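Butyrophilin subfamily 1 member A1 (Bos taurus, PDB 4HH8) may act in the secretion of milk-fat droplets and probably restrains T-cell proliferation and cytokine secretion. Local coordinates at residues E73-E76 and Y77-R80. The protein carries 1 engineered substitution. Sequence-based numbering, arbitrary orientation.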
ATOM      1  N   GLU A  73       0.733  21.552 -10.588  1.00 40.69           N
ATOM      2  CA  GLU A  73       0.857  20.187 -10.064  1.00 41.25           C
ATOM      3  C   GLU A  73       2.310  19.838  -9.737  1.00 42.66           C
ATOM      4  O   GLU A  73       3.226  20.180 -10.504  1.00 43.15           O
ATOM      5  CB  GLU A  73       0.309  19.196 -11.085  1.00 40.18           C
ATOM      6  CG  GLU A  73      -1.171  19.440 -11.391  1.00 39.80           C
ATOM      7  CD  GLU A  73      -1.769  18.452 -12.391  1.00 38.95           C
ATOM      8  OE1 GLU A  73      -1.026  17.874 -13.199  1.00 36.29           O
ATOM      9  OE2 GLU A  73      -3.003  18.247 -12.367  1.00 37.87           O
HETATM   10  N   MSE A  74       2.531  19.157  -8.617  1.00 43.83           N
HETATM   11  CA  MSE A  74       3.849  18.581  -8.296  1.00 45.32           C
HETATM   12  C   MSE A  74       4.404  17.859  -9.501  1.00 45.52           C
HETATM   13  O   MSE A  74       3.667  17.138 -10.201  1.00 45.44           O
HETATM   14  CB  MSE A  74       3.764  17.595  -7.144  1.00 45.25           C
HETATM   15  CG  MSE A  74       3.534  18.221  -5.791  1.00 49.58           C
HETATM   16 SE   MSE A  74       3.006  16.869  -4.444  1.00 60.41          SE
HETATM   17  CE  MSE A  74       1.230  17.410  -4.106  1.00 54.25           C
ATOM     18  N   ALA A  75       5.705  18.054  -9.741  1.00 46.28           N
ATOM     19  CA  ALA A  75       6.401  17.450 -10.898  1.00 46.93           C
ATOM     20  C   ALA A  75       6.396  15.920 -10.904  1.00 47.38           C
ATOM     21  O   ALA A  75       6.348  15.300 -11.968  1.00 47.65           O
ATOM     22  CB  ALA A  75       7.825  17.993 -11.041  1.00 47.27           C
ATOM     23  N   GLU A  76       6.447  15.326  -9.717  1.00 48.00           N
ATOM     24  CA  GLU A  76       6.357  13.873  -9.548  1.00 48.54           C
ATOM     25  C   GLU A  76       4.937  13.305  -9.710  1.00 48.20           C
ATOM     26  O   GLU A  76       4.752  12.081  -9.711  1.00 48.59           O
ATOM     27  CB  GLU A  76       6.844  13.514  -8.164  1.00 49.63           C
ATOM     28  CG  GLU A  76       6.555  14.608  -7.151  1.00 53.20           C
ATOM     29  CD  GLU A  76       6.648  14.107  -5.737  1.00 58.10           C
ATOM     30  OE1 GLU A  76       5.870  13.168  -5.425  1.00 59.81           O
ATOM     31  OE2 GLU A  76       7.483  14.654  -4.954  1.00 57.77           O
ATOM     32  N   TYR A  77       3.933  14.173  -9.818  1.00 46.49           N
ATOM     33  CA  TYR A  77       2.611  13.694 -10.195  1.00 44.85           C
ATOM     34  C   TYR A  77       2.242  13.981 -11.629  1.00 44.25           C
ATOM     35  O   TYR A  77       1.464  13.258 -12.213  1.00 44.40           O
ATOM     36  CB  TYR A  77       1.552  14.146  -9.186  1.00 44.21           C
ATOM     37  CG  TYR A  77       1.686  13.337  -7.915  1.00 43.33           C
ATOM     38  CD1 TYR A  77       1.264  12.009  -7.880  1.00 41.75           C
ATOM     39  CD2 TYR A  77       2.301  13.870  -6.775  1.00 40.39           C
ATOM     40  CE1 TYR A  77       1.416  11.242  -6.731  1.00 44.49           C
ATOM     41  CE2 TYR A  77       2.468  13.117  -5.631  1.00 42.20           C
ATOM     42  CZ  TYR A  77       2.024  11.806  -5.603  1.00 44.07           C
ATOM     43  OH  TYR A  77       2.149  11.042  -4.472  1.00 43.81           O
ATOM     44  N   ARG A  78       2.847  15.001 -12.215  1.00 44.13           N
ATOM     45  CA  ARG A  78       2.548  15.407 -13.582  1.00 43.72           C
ATOM     46  C   ARG A  78       2.689  14.285 -14.535  1.00 42.95           C
ATOM     47  O   ARG A  78       3.690  13.591 -14.511  1.00 43.77           O
ATOM     48  CB  ARG A  78       3.524  16.470 -14.046  1.00 43.88           C
ATOM     49  CG  ARG A  78       2.982  17.858 -14.055  1.00 44.89           C
ATOM     50  CD  ARG A  78       4.127  18.753 -14.453  1.00 46.98           C
ATOM     51  NE  ARG A  78       4.128  19.978 -13.672  1.00 47.75           N
ATOM     52  CZ  ARG A  78       5.226  20.661 -13.359  1.00 47.77           C
ATOM     53  NH1 ARG A  78       6.427  20.208 -13.737  1.00 47.49           N
ATOM     54  NH2 ARG A  78       5.121  21.789 -12.649  1.00 45.12           N
ATOM     55  N   GLY A  79       1.705  14.123 -15.411  1.00 42.11           N
ATOM     56  CA  GLY A  79       1.788  13.077 -16.417  1.00 41.82           C
ATOM     57  C   GLY A  79       1.367  11.683 -15.938  1.00 41.42           C
ATOM     58  O   GLY A  79       1.300  10.762 -16.748  1.00 41.24           O
ATOM     59  N   ARG A  80       1.074  11.519 -14.642  1.00 40.35           N
ATOM     60  CA  ARG A  80       0.535  10.230 -14.149  1.00 39.32           C
ATOM     61  C   ARG A  80      -0.812  10.399 -13.422  1.00 38.65           C
ATOM     62  O   ARG A  80      -1.330   9.449 -12.846  1.00 38.50           O
ATOM     63  CB  ARG A  80       1.579   9.493 -13.276  1.00 39.13           C
ATOM     64  CG  ARG A  80       2.241  10.346 -12.193  1.00 39.97           C
ATOM     65  CD  ARG A  80       3.490   9.677 -11.513  1.00 42.37           C
ATOM     66  NE  ARG A  80       3.107   8.459 -10.830  1.00 40.84           N
ATOM     67  CZ  ARG A  80       3.068   8.272  -9.514  1.00 41.75           C
ATOM     68  NH1 ARG A  80       3.492   9.194  -8.640  1.00 40.81           N
ATOM     69  NH2 ARG A  80       2.650   7.097  -9.081  1.00 39.81           N
TER
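Met74 O accepts two backbone hydrogen bonds, from Tyr77 N (3.0 Å) and Arg78 N (3.0 Å). The two amides share this one acceptor. A further backbone bond, from Arg80 N to Tyr77 O (3.0 Å), closes a type II beta turn from Tyr77 to Arg80. Gly79 has the positive phi of this turn.

Arg80 folds back on the chain. Its NH1 gives a weak but straight bond (179°) to Glu76 O at 3.3 Å, with the acceptor at the edge of the guanidinium. NH2 of the same group forms a salt bridge with Asp104.

The selenium of selenomethionine Met74 sits at the edge of the Tyr77 ring, 5.0 Å from its centroid, in a Met-aromatic contact. With CG anti to its carbonyl carbon and beside the backbone N (chi1 -74°), the Tyr77 ring runs side by side with the Met74 side chain. Glu76 OE1 approaches Tyr77 CE2 at 3.4 Å.

The Arg78 guanidinium places one face over Ala75 CA. Its NE bonds to Glu70 O. Glu73 OE2 accepts a hydrogen bond from Leu62 N.

Two turns follow one another in the loop between strands 67-68 and 81-85. The first, closed by Tyr77 N to Met74 O, has Ala75 and Glu76 backbone angles that fit type I. The second, type II, leads into the outermost strand of one sheet of the V-set immunoglobulin domain.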